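Local structure of peptidyl tryptophan dihydroxylase (Pseudomonas putida, 7CTQ) at residues V110-H123 / R126-L138. The protein probably uses its bound FAD to dihydroxylate a peptidyl tryptophan, a step essential for biogenesis of the tryptophylquinone cofactor of quinohemoprotein amine dehydrogenase. Sequence-based numbering, arbitrary orientation.
Sequences VEGRVREVVRDVGH and RLDDGQVLQADFL. With FAD (flavin-adenine dinucleotide), chain C.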
loop_
_atom_site.group_PDB
_atom_site.type_symbol
_atom_site.label_atom_id
_atom_site.label_comp_id
_atom_site.label_asym_id
_atom_site.label_seq_id
_atom_site.Cartn_x
_atom_site.Cartn_y
_atom_site.Cartn_z
ATOM N N VAL A 110 9.377 -6.110 -20.728
ATOM C CA VAL A 110 9.006 -7.290 -21.501
ATOM C C VAL A 110 7.536 -7.573 -21.212
ATOM O O VAL A 110 7.189 -8.061 -20.137
ATOM C CB VAL A 110 9.884 -8.493 -21.150
ATOM C CG1 VAL A 110 9.362 -9.758 -21.817
ATOM C CG2 VAL A 110 11.344 -8.221 -21.512
ATOM N N GLU A 111 6.663 -7.257 -22.168
ATOM C CA GLU A 111 5.256 -7.592 -22.003
ATOM C C GLU A 111 5.096 -9.108 -21.992
ATOM O O GLU A 111 5.879 -9.842 -22.599
ATOM C CB GLU A 111 4.403 -6.951 -23.107
ATOM C CG GLU A 111 2.923 -6.755 -22.731
ATOM C CD GLU A 111 2.069 -8.010 -22.870
ATOM O OE1 GLU A 111 0.875 -7.949 -22.503
ATOM O OE2 GLU A 111 2.565 -9.036 -23.384
ATOM N N GLY A 112 4.099 -9.576 -21.254
ATOM C CA GLY A 112 3.768 -10.990 -21.207
ATOM C C GLY A 112 3.276 -11.448 -19.849
ATOM O O GLY A 112 3.687 -10.943 -18.804
ATOM N N ARG A 113 2.373 -12.428 -19.860
ATOM C CA ARG A 113 1.920 -13.047 -18.623
ATOM C C ARG A 113 2.935 -14.088 -18.169
ATOM O O ARG A 113 3.414 -14.894 -18.973
ATOM C CB ARG A 113 0.548 -13.697 -18.802
ATOM C CG ARG A 113 0.166 -14.588 -17.635
ATOM C CD ARG A 113 -1.328 -14.575 -17.371
ATOM N NE ARG A 113 -2.037 -15.471 -18.276
ATOM C CZ ARG A 113 -3.355 -15.638 -18.286
ATOM N NH1 ARG A 113 -3.908 -16.476 -19.155
ATOM N NH2 ARG A 113 -4.120 -14.971 -17.429
ATOM N N VAL A 114 3.267 -14.065 -16.881
ATOM C CA VAL A 114 4.177 -15.054 -16.316
ATOM C C VAL A 114 3.418 -16.352 -16.092
ATOM O O VAL A 114 2.346 -16.362 -15.471
ATOM C CB VAL A 114 4.802 -14.543 -15.006
ATOM C CG1 VAL A 114 5.838 -15.542 -14.497
ATOM C CG2 VAL A 114 5.431 -13.171 -15.211
ATOM N N ARG A 115 3.974 -17.452 -16.603
ATOM C CA ARG A 115 3.381 -18.775 -16.428
ATOM C C ARG A 115 3.748 -19.370 -15.078
ATOM O O ARG A 115 2.879 -19.847 -14.338
ATOM C CB ARG A 115 3.852 -19.712 -17.544
ATOM C CG ARG A 115 2.906 -19.836 -18.709
ATOM C CD ARG A 115 2.972 -21.208 -19.373
ATOM N NE ARG A 115 3.081 -22.289 -18.398
ATOM C CZ ARG A 115 4.026 -23.226 -18.418
ATOM N NH1 ARG A 115 4.954 -23.215 -19.368
ATOM N NH2 ARG A 115 4.042 -24.173 -17.487
ATOM N N GLU A 116 5.034 -19.357 -14.752
ATOM C CA GLU A 116 5.549 -20.097 -13.613
ATOM C C GLU A 116 6.978 -19.651 -13.351
ATOM O O GLU A 116 7.718 -19.338 -14.289
ATOM C CB GLU A 116 5.503 -21.608 -13.877
ATOM C CG GLU A 116 5.542 -22.467 -12.626
ATOM C CD GLU A 116 5.172 -23.906 -12.907
ATOM O OE1 GLU A 116 5.752 -24.490 -13.849
ATOM O OE2 GLU A 116 4.302 -24.447 -12.189
ATOM N N VAL A 117 7.352 -19.610 -12.079
ATOM C CA VAL A 117 8.724 -19.350 -11.674
ATOM C C VAL A 117 9.234 -20.604 -10.984
ATOM O O VAL A 117 8.499 -21.241 -10.223
ATOM C CB VAL A 117 8.830 -18.120 -10.750
ATOM C CG1 VAL A 117 10.268 -17.625 -10.692
ATOM C CG2 VAL A 117 7.890 -17.019 -11.229
ATOM N N VAL A 118 10.479 -20.973 -11.270
ATOM C CA VAL A 118 11.030 -22.233 -10.792
ATOM C C VAL A 118 12.401 -21.985 -10.178
ATOM O O VAL A 118 13.111 -21.048 -10.556
ATOM C CB VAL A 118 11.114 -23.274 -11.932
ATOM C CG1 VAL A 118 9.717 -23.680 -12.390
ATOM C CG2 VAL A 118 11.911 -22.718 -13.097
ATOM N N ARG A 119 12.766 -22.825 -9.211
ATOM C CA ARG A 119 14.087 -22.751 -8.584
ATOM C C ARG A 119 15.072 -23.479 -9.495
ATOM O O ARG A 119 15.362 -24.665 -9.325
ATOM C CB ARG A 119 14.058 -23.342 -7.180
ATOM C CG ARG A 119 15.406 -23.350 -6.448
ATOM C CD ARG A 119 16.059 -21.972 -6.387
ATOM N NE ARG A 119 15.257 -20.997 -5.653
ATOM C CZ ARG A 119 15.504 -19.689 -5.632
ATOM N NH1 ARG A 119 16.536 -19.194 -6.305
ATOM N NH2 ARG A 119 14.719 -18.873 -4.941
ATOM N N ASP A 120 15.578 -22.749 -10.487
ATOM C CA ASP A 120 16.509 -23.263 -11.488
ATOM C C ASP A 120 17.760 -22.399 -11.432
ATOM O O ASP A 120 17.755 -21.271 -11.937
ATOM C CB ASP A 120 15.878 -23.232 -12.881
ATOM C CG ASP A 120 16.622 -24.092 -13.886
ATOM O OD1 ASP A 120 15.993 -25.009 -14.454
ATOM O OD2 ASP A 120 17.830 -23.847 -14.111
ATOM N N VAL A 121 18.836 -22.949 -10.857
ATOM C CA VAL A 121 19.997 -22.203 -10.361
ATOM C C VAL A 121 19.535 -20.870 -9.767
ATOM O O VAL A 121 19.408 -20.740 -8.543
ATOM C CB VAL A 121 21.106 -22.025 -11.432
ATOM C CG1 VAL A 121 21.931 -23.300 -11.548
ATOM C CG2 VAL A 121 20.581 -21.624 -12.818
ATOM N N GLY A 122 19.268 -19.879 -10.616
ATOM C CA GLY A 122 18.637 -18.656 -10.157
ATOM C C GLY A 122 17.126 -18.763 -10.199
ATOM O O GLY A 122 16.548 -19.726 -9.686
ATOM N N HIS A 123 16.474 -17.788 -10.820
ATOM C CA HIS A 123 15.029 -17.797 -10.985
ATOM C C HIS A 123 14.692 -18.085 -12.440
ATOM O O HIS A 123 15.180 -17.397 -13.342
ATOM C CB HIS A 123 14.421 -16.461 -10.559
ATOM C CG HIS A 123 14.523 -16.207 -9.092
ATOM N ND1 HIS A 123 13.508 -16.513 -8.213
ATOM C CD2 HIS A 123 15.526 -15.690 -8.347
ATOM C CE1 HIS A 123 13.881 -16.195 -6.988
ATOM N NE2 HIS A 123 15.101 -15.691 -7.042
ATOM N N ARG A 126 9.151 -18.336 -16.484
ATOM C CA ARG A 126 8.607 -18.898 -17.707
ATOM C C ARG A 126 7.326 -18.147 -18.051
ATOM O O ARG A 126 6.419 -18.050 -17.218
ATOM C CB ARG A 126 8.376 -20.398 -17.517
ATOM C CG ARG A 126 9.704 -21.141 -17.275
ATOM C CD ARG A 126 9.554 -22.470 -16.538
ATOM N NE ARG A 126 9.229 -23.562 -17.447
ATOM C CZ ARG A 126 7.997 -24.007 -17.663
ATOM N NH1 ARG A 126 6.972 -23.464 -17.017
ATOM N NH2 ARG A 126 7.789 -25.001 -18.518
ATOM N N LEU A 127 7.278 -17.582 -19.255
ATOM C CA LEU A 127 6.173 -16.755 -19.716
ATOM C C LEU A 127 5.212 -17.572 -20.574
ATOM O O LEU A 127 5.554 -18.643 -21.085
ATOM C CB LEU A 127 6.699 -15.557 -20.514
ATOM C CG LEU A 127 6.807 -14.220 -19.781
ATOM C CD1 LEU A 127 7.990 -14.218 -18.815
ATOM C CD2 LEU A 127 6.918 -13.078 -20.782
ATOM N N ASP A 128 3.999 -17.034 -20.739
ATOM C CA ASP A 128 2.952 -17.737 -21.481
ATOM C C ASP A 128 3.357 -18.027 -22.921
ATOM O O ASP A 128 2.971 -19.063 -23.475
ATOM C CB ASP A 128 1.659 -16.923 -21.449
ATOM C CG ASP A 128 0.586 -17.559 -20.591
ATOM O OD1 ASP A 128 -0.385 -16.853 -20.245
ATOM O OD2 ASP A 128 0.692 -18.765 -20.286
ATOM N N ASP A 129 4.130 -17.136 -23.544
ATOM C CA ASP A 129 4.574 -17.323 -24.922
ATOM C C ASP A 129 5.776 -18.256 -25.044
ATOM O O ASP A 129 6.379 -18.330 -26.123
ATOM C CB ASP A 129 4.897 -15.968 -25.566
ATOM C CG ASP A 129 5.927 -15.157 -24.780
ATOM O OD1 ASP A 129 6.872 -15.743 -24.204
ATOM O OD2 ASP A 129 5.792 -13.915 -24.750
ATOM N N GLY A 130 6.148 -18.955 -23.973
ATOM C CA GLY A 130 7.224 -19.913 -24.016
ATOM C C GLY A 130 8.591 -19.377 -23.642
ATOM O O GLY A 130 9.488 -20.177 -23.351
ATOM N N GLN A 131 8.782 -18.056 -23.641
ATOM C CA GLN A 131 10.080 -17.495 -23.280
ATOM C C GLN A 131 10.421 -17.783 -21.824
ATOM O O GLN A 131 9.548 -17.861 -20.955
ATOM C CB GLN A 131 10.123 -15.982 -23.500
ATOM C CG GLN A 131 9.851 -15.507 -24.903
ATOM C CD GLN A 131 9.619 -14.008 -24.948
ATOM O OE1 GLN A 131 8.486 -13.550 -25.056
ATOM N NE2 GLN A 131 10.695 -13.238 -24.853
ATOM N N VAL A 132 11.715 -17.929 -21.562
ATOM C CA VAL A 132 12.223 -18.176 -20.224
ATOM C C VAL A 132 13.265 -17.110 -19.932
ATOM O O VAL A 132 14.300 -17.049 -20.606
ATOM C CB VAL A 132 12.819 -19.587 -20.084
ATOM C CG1 VAL A 132 13.450 -19.770 -18.706
ATOM C CG2 VAL A 132 11.741 -20.636 -20.322
ATOM N N LEU A 133 12.989 -16.262 -18.943
ATOM C CA LEU A 133 13.918 -15.223 -18.521
ATOM C C LEU A 133 14.582 -15.634 -17.214
ATOM O O LEU A 133 13.900 -15.996 -16.249
ATOM C CB LEU A 133 13.204 -13.880 -18.368
ATOM C CG LEU A 133 12.363 -13.480 -19.587
ATOM C CD1 LEU A 133 11.224 -12.531 -19.215
ATOM C CD2 LEU A 133 13.244 -12.877 -20.681
ATOM N N GLN A 134 15.913 -15.592 -17.192
ATOM C CA GLN A 134 16.679 -15.978 -16.014
ATOM C C GLN A 134 16.885 -14.759 -15.122
ATOM O O GLN A 134 17.230 -13.677 -15.610
ATOM C CB GLN A 134 18.027 -16.584 -16.413
ATOM C CG GLN A 134 18.831 -17.154 -15.239
ATOM C CD GLN A 134 19.933 -16.219 -14.741
ATOM O OE1 GLN A 134 20.034 -15.063 -15.166
ATOM N NE2 GLN A 134 20.759 -16.719 -13.827
ATOM N N ALA A 135 16.664 -14.934 -13.819
ATOM C CA ALA A 135 16.846 -13.868 -12.845
ATOM C C ALA A 135 17.767 -14.346 -11.738
ATOM O O ALA A 135 17.564 -15.429 -11.181
ATOM C CB ALA A 135 15.509 -13.413 -12.254
ATOM N N ASP A 136 18.793 -13.545 -11.438
ATOM C CA ASP A 136 19.561 -13.740 -10.216
ATOM C C ASP A 136 18.814 -13.208 -9.002
ATOM O O ASP A 136 19.013 -13.713 -7.888
ATOM C CB ASP A 136 20.921 -13.053 -10.323
ATOM C CG ASP A 136 21.841 -13.739 -11.315
ATOM O OD1 ASP A 136 22.156 -14.935 -11.118
ATOM O OD2 ASP A 136 22.235 -13.077 -12.300
ATOM N N PHE A 137 17.968 -12.192 -9.205
ATOM C CA PHE A 137 17.126 -11.620 -8.158
ATOM C C PHE A 137 15.746 -11.306 -8.715
ATOM O O PHE A 137 15.620 -10.666 -9.766
ATOM C CB PHE A 137 17.731 -10.343 -7.558
ATOM C CG PHE A 137 17.111 -9.959 -6.238
ATOM C CD1 PHE A 137 15.872 -9.333 -6.191
ATOM C CD2 PHE A 137 17.751 -10.271 -5.046
ATOM C CE1 PHE A 137 15.290 -8.999 -4.965
ATOM C CE2 PHE A 137 17.179 -9.942 -3.817
ATOM C CZ PHE A 137 15.950 -9.314 -3.780
ATOM N N LEU A 138 14.715 -11.719 -7.984
ATOM C CA LEU A 138 13.331 -11.558 -8.399
ATOM C C LEU A 138 12.596 -10.591 -7.472
ATOM O O LEU A 138 12.574 -10.789 -6.254
ATOM C CB LEU A 138 12.629 -12.917 -8.405
ATOM C CG LEU A 138 11.205 -12.926 -8.955
ATOM C CD1 LEU A 138 11.287 -12.891 -10.456
ATOM C CD2 LEU A 138 10.447 -14.159 -8.479
HETATM P PA FAD C . -1.031 -3.746 -9.098
HETATM O O1A FAD C . -1.342 -2.310 -9.266
HETATM O O2A FAD C . -2.270 -4.628 -9.033
HETATM O O5B FAD C . 0.000 -4.169 -10.192
HETATM C C5B FAD C . 0.196 -5.552 -10.547
HETATM C C4B FAD C . 0.584 -5.570 -12.002
HETATM O O4B FAD C . 1.020 -6.902 -12.359
HETATM C C3B FAD C . -0.524 -5.196 -12.992
HETATM O O3B FAD C . 0.012 -4.415 -14.058
HETATM C C2B FAD C . -1.046 -6.561 -13.457
HETATM O O2B FAD C . -1.574 -6.542 -14.783
HETATM C C1B FAD C . 0.245 -7.379 -13.439
HETATM N N9A FAD C . 0.109 -8.824 -13.321
HETATM C C8A FAD C . -0.778 -9.548 -12.575
HETATM N N7A FAD C . -0.639 -10.848 -12.671
HETATM C C5A FAD C . 0.398 -10.986 -13.576
HETATM C C6A FAD C . 1.030 -12.116 -14.135
HETATM N N6A FAD C . 0.694 -13.373 -13.850
HETATM N N1A FAD C . 2.048 -11.910 -15.012
HETATM C C2A FAD C . 2.393 -10.653 -15.305
HETATM N N3A FAD C . 1.864 -9.517 -14.838
HETATM C C4A FAD C . 0.871 -9.749 -13.975
HETATM N N1 FAD C . -6.115 2.385 -4.427
HETATM C C2 FAD C . -6.284 3.738 -4.511
HETATM O O2 FAD C . -5.332 4.517 -4.431
HETATM N N3 FAD C . -7.546 4.261 -4.701
HETATM C C4 FAD C . -8.714 3.538 -4.826
HETATM O O4 FAD C . -9.784 4.116 -5.007
HETATM C C4X FAD C . -8.530 2.102 -4.734
HETATM N N5 FAD C . -9.587 1.341 -4.835
HETATM C C5X FAD C . -9.412 -0.031 -4.746
HETATM C C6 FAD C . -10.531 -0.860 -4.843
HETATM C C7 FAD C . -10.410 -2.242 -4.743
HETATM C C7M FAD C . -11.638 -3.106 -4.856
HETATM C C8 FAD C . -9.144 -2.813 -4.538
HETATM C C8M FAD C . -8.976 -4.306 -4.436
HETATM C C9 FAD C . -8.025 -1.991 -4.446
HETATM C C9A FAD C . -8.151 -0.610 -4.541
HETATM N N10 FAD C . -7.034 0.247 -4.457
HETATM C C10 FAD C . -7.191 1.616 -4.532
HETATM C "C1'" FAD C . -5.701 -0.301 -4.198
HETATM C "C2'" FAD C . -4.783 -0.312 -5.410
HETATM O "O2'" FAD C . -5.416 -0.913 -6.539
HETATM C "C3'" FAD C . -3.526 -1.099 -5.044
HETATM O "O3'" FAD C . -3.079 -0.631 -3.776
HETATM C "C4'" FAD C . -2.364 -0.990 -6.026
HETATM O "O4'" FAD C . -2.820 -1.061 -7.380
HETATM C "C5'" FAD C . -1.336 -2.065 -5.762
HETATM O "O5'" FAD C . -0.182 -1.801 -6.572
HETATM P P FAD C . 0.751 -2.958 -7.041
HETATM O O1P FAD C . 1.294 -3.634 -5.772
HETATM O O2P FAD C . 1.758 -2.461 -8.019
HETATM O O3P FAD C . -0.251 -3.975 -7.735
#
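A classic beta bulge interrupts the pairing of strands 108-119 and 123-127, an antiparallel hairpin: R115 and E116 both face R126, and the register slips by one residue between the V114–L127 and E116–R126 pairs. R126 O accepts from two successive amides, R115 N and E116 N, the second at 3.1 Å; R126 N donates back to E116 O. Just before the bulge the R113 chain, bent at chi2 and chi3, brings NE to D128 OD1 in a nearly straight salt-bridge bond of 2.9 Å; the carboxylate oxygen lies in the guanidinium plane, and the two planes are 67° apart. D128 N returns a bond to R113 O. These strands form one flank of the Rossmann-type FAD-binding sheet, and the start of strand 114-119 meets the adenine: V114 N donates to FAD N1A, almost straight, with V114 CG2 packed beside the same base. R126 NH1 sits over one face of the R115 guanidinium, a like-charge approach in which the placement of the exposed R115 is less certain; E116 OE1, 3.5 Å from R126 NH1, probably eases it by charge alone. H123, opening the returning strand 123-127, pairs with A135 of strand 132-135, the sheet's outermost on this side. With CG beside the backbone N (chi1 -68°), the H123 ring turns a face to L138 CB of strand 137-140, 3.7 Å from the centroid. R119 NH1, salt-bridged to D256, lies over the opposite face, offset toward the rim.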